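Local coordinates for Pex protein (Anabaena sp. PCC 7120, PDB 2DQL), which is associated with the cyanobacterial circadian clock and, as a PadR-like winged-helix protein, probably binds DNA to regulate transcription, at residues L28-G38 against R86-Q96. Residues are numbered along the deposited sequence; the frame is centred on the assembly and turned at random.
Sequences LYVLLQGESYG and RRMYQVSPEWQ. With PO4 (phosphate ion), chain C.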
ATOM      1  N   LEU A  28     -15.259   4.757 -11.925  1.00 13.00           N
ATOM      2  CA  LEU A  28     -15.859   5.556 -12.995  1.00 13.11           C
ATOM      3  C   LEU A  28     -15.590   4.919 -14.354  1.00 13.77           C
ATOM      4  O   LEU A  28     -16.441   4.956 -15.243  1.00 13.95           O
ATOM      5  CB  LEU A  28     -15.330   6.987 -12.964  1.00 13.29           C
ATOM      6  CG  LEU A  28     -15.869   7.814 -11.797  1.00 13.58           C
ATOM      7  CD1 LEU A  28     -15.164   9.159 -11.752  1.00 14.19           C
ATOM      8  CD2 LEU A  28     -17.372   7.997 -11.958  1.00 14.24           C
ATOM      9  N   TYR A  29     -14.399   4.342 -14.517  1.00 13.75           N
ATOM     10  CA  TYR A  29     -14.045   3.657 -15.756  1.00 14.41           C
ATOM     11  C   TYR A  29     -15.075   2.555 -16.044  1.00 13.96           C
ATOM     12  O   TYR A  29     -15.559   2.412 -17.175  1.00 13.77           O
ATOM     13  CB  TYR A  29     -12.651   3.039 -15.618  1.00 15.39           C
ATOM     14  CG  TYR A  29     -12.336   1.978 -16.651  1.00 17.09           C
ATOM     15  CD1 TYR A  29     -12.059   2.321 -17.970  1.00 17.71           C
ATOM     16  CD2 TYR A  29     -12.329   0.629 -16.303  1.00 17.78           C
ATOM     17  CE1 TYR A  29     -11.781   1.341 -18.925  1.00 18.58           C
ATOM     18  CE2 TYR A  29     -12.052  -0.358 -17.247  1.00 19.08           C
ATOM     19  CZ  TYR A  29     -11.781   0.008 -18.554  1.00 18.94           C
ATOM     20  OH  TYR A  29     -11.511  -0.967 -19.489  1.00 20.40           O
ATOM     21  N   VAL A  30     -15.412   1.777 -15.018  1.00 13.37           N
ATOM     22  CA  VAL A  30     -16.383   0.699 -15.183  1.00 13.19           C
ATOM     23  C   VAL A  30     -17.794   1.234 -15.407  1.00 12.87           C
ATOM     24  O   VAL A  30     -18.493   0.772 -16.305  1.00 12.30           O
ATOM     25  CB  VAL A  30     -16.426  -0.237 -13.951  1.00 13.40           C
ATOM     26  CG1 VAL A  30     -17.556  -1.262 -14.110  1.00 13.42           C
ATOM     27  CG2 VAL A  30     -15.093  -0.959 -13.791  1.00 13.82           C
ATOM     28  N   LEU A  31     -18.210   2.200 -14.588  1.00 12.49           N
ATOM     29  CA  LEU A  31     -19.558   2.756 -14.705  1.00 13.13           C
ATOM     30  C   LEU A  31     -19.830   3.416 -16.055  1.00 13.17           C
ATOM     31  O   LEU A  31     -20.980   3.469 -16.508  1.00 13.71           O
ATOM     32  CB  LEU A  31     -19.829   3.739 -13.557  1.00 12.78           C
ATOM     33  CG  LEU A  31     -19.866   3.099 -12.160  1.00 12.73           C
ATOM     34  CD1 LEU A  31     -20.311   4.136 -11.125  1.00 13.10           C
ATOM     35  CD2 LEU A  31     -20.831   1.911 -12.145  1.00 13.85           C
ATOM     36  N   LEU A  32     -18.784   3.916 -16.704  1.00 13.27           N
ATOM     37  CA  LEU A  32     -18.951   4.538 -18.018  1.00 13.79           C
ATOM     38  C   LEU A  32     -19.350   3.480 -19.047  1.00 14.20           C
ATOM     39  O   LEU A  32     -19.919   3.800 -20.094  1.00 14.92           O
ATOM     40  CB  LEU A  32     -17.657   5.239 -18.449  1.00 13.85           C
ATOM     41  CG  LEU A  32     -17.422   6.577 -17.734  1.00 14.41           C
ATOM     42  CD1 LEU A  32     -15.992   7.045 -17.946  1.00 14.92           C
ATOM     43  CD2 LEU A  32     -18.419   7.607 -18.264  1.00 15.12           C
ATOM     44  N   GLN A  33     -19.072   2.221 -18.729  1.00 14.55           N
ATOM     45  CA  GLN A  33     -19.392   1.104 -19.613  1.00 15.48           C
ATOM     46  C   GLN A  33     -20.823   0.632 -19.394  1.00 15.62           C
ATOM     47  O   GLN A  33     -21.400  -0.064 -20.235  1.00 16.04           O
ATOM     48  CB  GLN A  33     -18.447  -0.064 -19.351  1.00 16.13           C
ATOM     49  CG  GLN A  33     -16.987   0.234 -19.603  1.00 18.18           C
ATOM     50  CD  GLN A  33     -16.103  -0.942 -19.234  1.00 18.56           C
ATOM     51  OE1 GLN A  33     -16.454  -2.096 -19.478  1.00 19.83           O
ATOM     52  NE2 GLN A  33     -14.947  -0.656 -18.650  1.00 20.36           N
ATOM     53  N   GLY A  34     -21.388   1.014 -18.254  1.00 15.30           N
ATOM     54  CA  GLY A  34     -22.746   0.624 -17.922  1.00 15.21           C
ATOM     55  C   GLY A  34     -22.876   0.464 -16.422  1.00 15.67           C
ATOM     56  O   GLY A  34     -21.872   0.314 -15.715  1.00 15.33           O
ATOM     57  N   GLU A  35     -24.112   0.488 -15.934  1.00 15.96           N
ATOM     58  CA  GLU A  35     -24.380   0.368 -14.507  1.00 16.53           C
ATOM     59  C   GLU A  35     -23.732  -0.856 -13.896  1.00 16.49           C
ATOM     60  O   GLU A  35     -23.612  -1.902 -14.534  1.00 16.37           O
ATOM     61  CB  GLU A  35     -25.889   0.324 -14.243  1.00 17.81           C
ATOM     62  CG  GLU A  35     -26.602  -0.846 -14.899  1.00 20.27           C
ATOM     63  CD  GLU A  35     -28.033  -0.993 -14.424  1.00 21.82           C
ATOM     64  OE1 GLU A  35     -28.613   0.013 -13.966  1.00 23.28           O
ATOM     65  OE2 GLU A  35     -28.583  -2.111 -14.521  1.00 23.78           O
ATOM     66  N   SER A  36     -23.306  -0.717 -12.649  1.00 16.03           N
ATOM     67  CA  SER A  36     -22.675  -1.825 -11.958  1.00 15.97           C
ATOM     68  C   SER A  36     -23.065  -1.783 -10.496  1.00 16.27           C
ATOM     69  O   SER A  36     -23.877  -0.956 -10.080  1.00 15.82           O
ATOM     70  CB  SER A  36     -21.152  -1.749 -12.108  1.00 16.27           C
ATOM     71  OG  SER A  36     -20.544  -2.952 -11.665  1.00 16.40           O
ATOM     72  N   TYR A  37     -22.476  -2.677  -9.715  1.00 16.23           N
ATOM     73  CA  TYR A  37     -22.769  -2.754  -8.296  1.00 16.71           C
ATOM     74  C   TYR A  37     -21.513  -3.149  -7.529  1.00 16.94           C
ATOM     75  O   TYR A  37     -20.564  -3.659  -8.115  1.00 16.89           O
ATOM     76  CB  TYR A  37     -23.915  -3.750  -8.048  1.00 17.12           C
ATOM     77  CG  TYR A  37     -23.736  -5.126  -8.659  1.00 17.93           C
ATOM     78  CD1 TYR A  37     -23.428  -6.232  -7.860  1.00 18.41           C
ATOM     79  CD2 TYR A  37     -23.914  -5.334 -10.026  1.00 18.39           C
ATOM     80  CE1 TYR A  37     -23.307  -7.511  -8.412  1.00 19.03           C
ATOM     81  CE2 TYR A  37     -23.795  -6.607 -10.585  1.00 19.38           C
ATOM     82  CZ  TYR A  37     -23.493  -7.689  -9.773  1.00 19.77           C
ATOM     83  OH  TYR A  37     -23.392  -8.951 -10.325  1.00 21.04           O
ATOM     84  N   GLY A  38     -21.521  -2.904  -6.223  1.00 17.11           N
ATOM     85  CA  GLY A  38     -20.365  -3.188  -5.384  1.00 17.60           C
ATOM     86  C   GLY A  38     -19.622  -4.499  -5.572  1.00 18.19           C
ATOM     87  O   GLY A  38     -18.426  -4.511  -5.875  1.00 18.02           O
ATOM     88  N   ARG A  86     -30.805  -5.446  -5.368  1.00 22.39           N
ATOM     89  CA  ARG A  86     -29.408  -5.112  -5.597  1.00 21.94           C
ATOM     90  C   ARG A  86     -29.236  -3.603  -5.763  1.00 21.53           C
ATOM     91  O   ARG A  86     -29.993  -2.964  -6.485  1.00 21.25           O
ATOM     92  CB  ARG A  86     -28.928  -5.855  -6.850  1.00 22.30           C
ATOM     93  CG  ARG A  86     -27.542  -5.501  -7.341  1.00 22.25           C
ATOM     94  CD  ARG A  86     -27.154  -6.412  -8.501  1.00 22.78           C
ATOM     95  NE  ARG A  86     -26.742  -7.732  -8.036  1.00 23.06           N
ATOM     96  CZ  ARG A  86     -26.540  -8.778  -8.832  1.00 23.54           C
ATOM     97  NH1 ARG A  86     -26.722  -8.664 -10.143  1.00 23.83           N
ATOM     98  NH2 ARG A  86     -26.144  -9.936  -8.319  1.00 23.98           N
ATOM     99  N   ARG A  87     -28.246  -3.031  -5.085  1.00 20.98           N
ATOM    100  CA  ARG A  87     -27.998  -1.597  -5.188  1.00 20.15           C
ATOM    101  C   ARG A  87     -27.102  -1.331  -6.401  1.00 20.01           C
ATOM    102  O   ARG A  87     -25.940  -1.742  -6.424  1.00 19.74           O
ATOM    103  CB  ARG A  87     -27.322  -1.087  -3.916  1.00 20.90           C
ATOM    104  CG  ARG A  87     -27.218   0.430  -3.815  1.00 21.58           C
ATOM    105  CD  ARG A  87     -28.589   1.070  -3.663  1.00 23.89           C
ATOM    106  NE  ARG A  87     -28.517   2.514  -3.450  1.00 24.29           N
ATOM    107  CZ  ARG A  87     -29.572   3.323  -3.507  1.00 25.03           C
ATOM    108  NH1 ARG A  87     -30.772   2.831  -3.770  1.00 25.58           N
ATOM    109  NH2 ARG A  87     -29.430   4.626  -3.305  1.00 25.76           N
ATOM    110  N   MET A  88     -27.653  -0.642  -7.395  1.00 18.96           N
ATOM    111  CA  MET A  88     -26.933  -0.329  -8.626  1.00 18.32           C
ATOM    112  C   MET A  88     -26.463   1.119  -8.680  1.00 18.07           C
ATOM    113  O   MET A  88     -27.080   2.006  -8.098  1.00 18.27           O
ATOM    114  CB  MET A  88     -27.835  -0.588  -9.831  1.00 18.44           C
ATOM    115  CG  MET A  88     -28.418  -1.993  -9.903  1.00 18.52           C
ATOM    116  SD  MET A  88     -27.185  -3.270 -10.197  1.00 19.29           S
ATOM    117  CE  MET A  88     -26.486  -2.719 -11.734  1.00 18.15           C
ATOM    118  N   TYR A  89     -25.374   1.351  -9.405  1.00 16.60           N
ATOM    119  CA  TYR A  89     -24.816   2.688  -9.552  1.00 16.44           C
ATOM    120  C   TYR A  89     -24.647   3.035 -11.025  1.00 16.49           C
ATOM    121  O   TYR A  89     -24.342   2.166 -11.835  1.00 16.48           O
ATOM    122  CB  TYR A  89     -23.446   2.764  -8.870  1.00 15.62           C
ATOM    123  CG  TYR A  89     -23.501   2.504  -7.385  1.00 15.69           C
ATOM    124  CD1 TYR A  89     -23.886   3.507  -6.499  1.00 15.76           C
ATOM    125  CD2 TYR A  89     -23.215   1.238  -6.870  1.00 15.82           C
ATOM    126  CE1 TYR A  89     -23.988   3.253  -5.126  1.00 15.68           C
ATOM    127  CE2 TYR A  89     -23.318   0.974  -5.499  1.00 16.14           C
ATOM    128  CZ  TYR A  89     -23.706   1.988  -4.637  1.00 15.92           C
ATOM    129  OH  TYR A  89     -23.834   1.726  -3.286  1.00 16.27           O
ATOM    130  N   GLN A  90     -24.839   4.310 -11.353  1.00 17.09           N
ATOM    131  CA  GLN A  90     -24.681   4.803 -12.725  1.00 17.69           C
ATOM    132  C   GLN A  90     -23.975   6.142 -12.652  1.00 17.39           C
ATOM    133  O   GLN A  90     -24.139   6.875 -11.686  1.00 16.94           O
ATOM    134  CB  GLN A  90     -26.033   5.045 -13.402  1.00 18.98           C
ATOM    135  CG  GLN A  90     -26.905   3.837 -13.587  1.00 20.90           C
ATOM    136  CD  GLN A  90     -28.080   4.126 -14.512  1.00 21.97           C
ATOM    137  OE1 GLN A  90     -28.526   5.272 -14.640  1.00 23.40           O
ATOM    138  NE2 GLN A  90     -28.593   3.085 -15.148  1.00 22.55           N
ATOM    139  N   VAL A  91     -23.193   6.480 -13.666  1.00 16.86           N
ATOM    140  CA  VAL A  91     -22.534   7.777 -13.647  1.00 17.51           C
ATOM    141  C   VAL A  91     -23.625   8.827 -13.844  1.00 17.34           C
ATOM    142  O   VAL A  91     -24.570   8.604 -14.601  1.00 17.32           O
ATOM    143  CB  VAL A  91     -21.524   7.926 -14.799  1.00 17.90           C
ATOM    144  CG1 VAL A  91     -20.877   9.296 -14.739  1.00 18.58           C
ATOM    145  CG2 VAL A  91     -20.477   6.846 -14.717  1.00 19.16           C
ATOM    146  N   SER A  92     -23.513   9.957 -13.156  1.00 17.79           N
ATOM    147  CA  SER A  92     -24.500  11.017 -13.318  1.00 18.28           C
ATOM    148  C   SER A  92     -24.323  11.587 -14.725  1.00 18.80           C
ATOM    149  O   SER A  92     -23.202  11.775 -15.192  1.00 18.26           O
ATOM    150  CB  SER A  92     -24.296  12.106 -12.259  1.00 18.50           C
ATOM    151  OG  SER A  92     -24.559  11.595 -10.960  1.00 19.63           O
ATOM    152  N   PRO A  93     -25.433  11.858 -15.425  1.00 19.30           N
ATOM    153  CA  PRO A  93     -25.397  12.398 -16.786  1.00 20.29           C
ATOM    154  C   PRO A  93     -24.423  13.553 -17.023  1.00 20.92           C
ATOM    155  O   PRO A  93     -23.634  13.519 -17.969  1.00 20.75           O
ATOM    156  CB  PRO A  93     -26.850  12.800 -17.027  1.00 20.30           C
ATOM    157  CG  PRO A  93     -27.603  11.761 -16.262  1.00 20.27           C
ATOM    158  CD  PRO A  93     -26.824  11.686 -14.965  1.00 19.89           C
ATOM    159  N   GLU A  94     -24.468  14.569 -16.172  1.00 22.11           N
ATOM    160  CA  GLU A  94     -23.587  15.716 -16.349  1.00 23.78           C
ATOM    161  C   GLU A  94     -22.127  15.480 -15.973  1.00 23.81           C
ATOM    162  O   GLU A  94     -21.275  16.339 -16.221  1.00 23.84           O
ATOM    163  CB  GLU A  94     -24.131  16.924 -15.588  1.00 25.32           C
ATOM    164  CG  GLU A  94     -25.301  17.574 -16.297  1.00 28.14           C
ATOM    165  CD  GLU A  94     -24.948  17.969 -17.721  1.00 29.66           C
ATOM    166  OE1 GLU A  94     -24.094  18.864 -17.892  1.00 31.00           O
ATOM    167  OE2 GLU A  94     -25.515  17.379 -18.666  1.00 31.29           O
ATOM    168  N   TRP A  95     -21.836  14.326 -15.381  1.00 23.82           N
ATOM    169  CA  TRP A  95     -20.462  14.000 -15.000  1.00 24.15           C
ATOM    170  C   TRP A  95     -19.756  13.179 -16.071  1.00 24.16           C
ATOM    171  O   TRP A  95     -18.635  12.717 -15.870  1.00 24.15           O
ATOM    172  CB  TRP A  95     -20.432  13.220 -13.685  1.00 24.40           C
ATOM    173  CG  TRP A  95     -20.270  14.082 -12.481  1.00 25.38           C
ATOM    174  CD1 TRP A  95     -21.218  14.878 -11.910  1.00 25.38           C
ATOM    175  CD2 TRP A  95     -19.080  14.248 -11.698  1.00 25.63           C
ATOM    176  NE1 TRP A  95     -20.695  15.531 -10.822  1.00 25.92           N
ATOM    177  CE2 TRP A  95     -19.384  15.165 -10.669  1.00 25.81           C
ATOM    178  CE3 TRP A  95     -17.786  13.714 -11.770  1.00 26.28           C
ATOM    179  CZ2 TRP A  95     -18.443  15.558  -9.709  1.00 26.18           C
ATOM    180  CZ3 TRP A  95     -16.845  14.107 -10.813  1.00 26.27           C
ATOM    181  CH2 TRP A  95     -17.181  15.022  -9.800  1.00 26.21           C
ATOM    182  N   GLN A  96     -20.411  13.008 -17.211  1.00 24.20           N
ATOM    183  CA  GLN A  96     -19.858  12.227 -18.308  1.00 24.87           C
ATOM    184  C   GLN A  96     -18.415  12.606 -18.647  1.00 24.47           C
ATOM    185  O   GLN A  96     -17.516  11.766 -18.593  1.00 24.35           O
ATOM    186  CB  GLN A  96     -20.731  12.400 -19.553  1.00 26.13           C
ATOM    187  CG  GLN A  96     -20.547  11.329 -20.615  1.00 28.43           C
ATOM    188  CD  GLN A  96     -21.598  10.237 -20.519  1.00 29.58           C
ATOM    189  OE1 GLN A  96     -21.639   9.473 -19.553  1.00 30.28           O
ATOM    190  NE2 GLN A  96     -22.466  10.167 -21.522  1.00 30.50           N
TER
HETATM  191  P   PO4 C 201     -25.255  -7.952  -4.318  0.75 31.12           P
HETATM  192  O1  PO4 C 201     -23.982  -8.540  -4.806  0.75 31.19           O
HETATM  193  O2  PO4 C 201     -26.352  -8.334  -5.243  0.75 30.95           O
HETATM  194  O3  PO4 C 201     -25.571  -8.458  -2.962  0.75 31.42           O
HETATM  195  O4  PO4 C 201     -25.145  -6.465  -4.270  0.75 31.45           O
HETATM  196  O   HOH W   1     -23.290   4.156 -15.484  1.00 18.89           O
HETATM  197  O   HOH W   2     -23.982  -2.505  -4.851  1.00 17.63           O
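The guanidinium of Arg-86 lies flat over one face of the Tyr-37 ring, the planes 7° apart and Arg-86 CZ 3.8 Å from the ring centroid, a cation-pi stack. The extended first two torsions of Arg-86 carry CD over the ring, a CH-pi contact; the bend at chi3 (-78°) then lays the guanidinium along the face, and NE turns its N-H edge to phosphate O2 at 2.9 Å, nearly straight (173°). Met-88 SD approaches the same ring obliquely, 3.9 Å from Tyr-37 CD2, and its CE reaches the Glu-35 carboxylate. Alongside the Glu-35 chain, Gln-90 NE2 donates to Glu-35 OE1 on its anti side at 3.3 Å; Tyr-75 OH also bonds this oxygen. Ser-36 and Tyr-89 form a hydrogen-bonded antiparallel pair (Tyr-89 N to Ser-36 O 2.8 Å, Ser-36 N to Tyr-89 O 3.2 Å), tying the linker after helix 20-31 to wing strand 86-91. Val-91 CG2 presses tightly on Leu-31 CB at 3.4 Å. Substituting Tyr-37 with an alanine would probably leave the guanidinium's rotation held mainly by the phosphate bond. Thr-39 and Arg-82 also bond this ion, probably crystallisation-derived; it could mimic a DNA-backbone phosphate, the stack probably limiting how the arginine's charge turns.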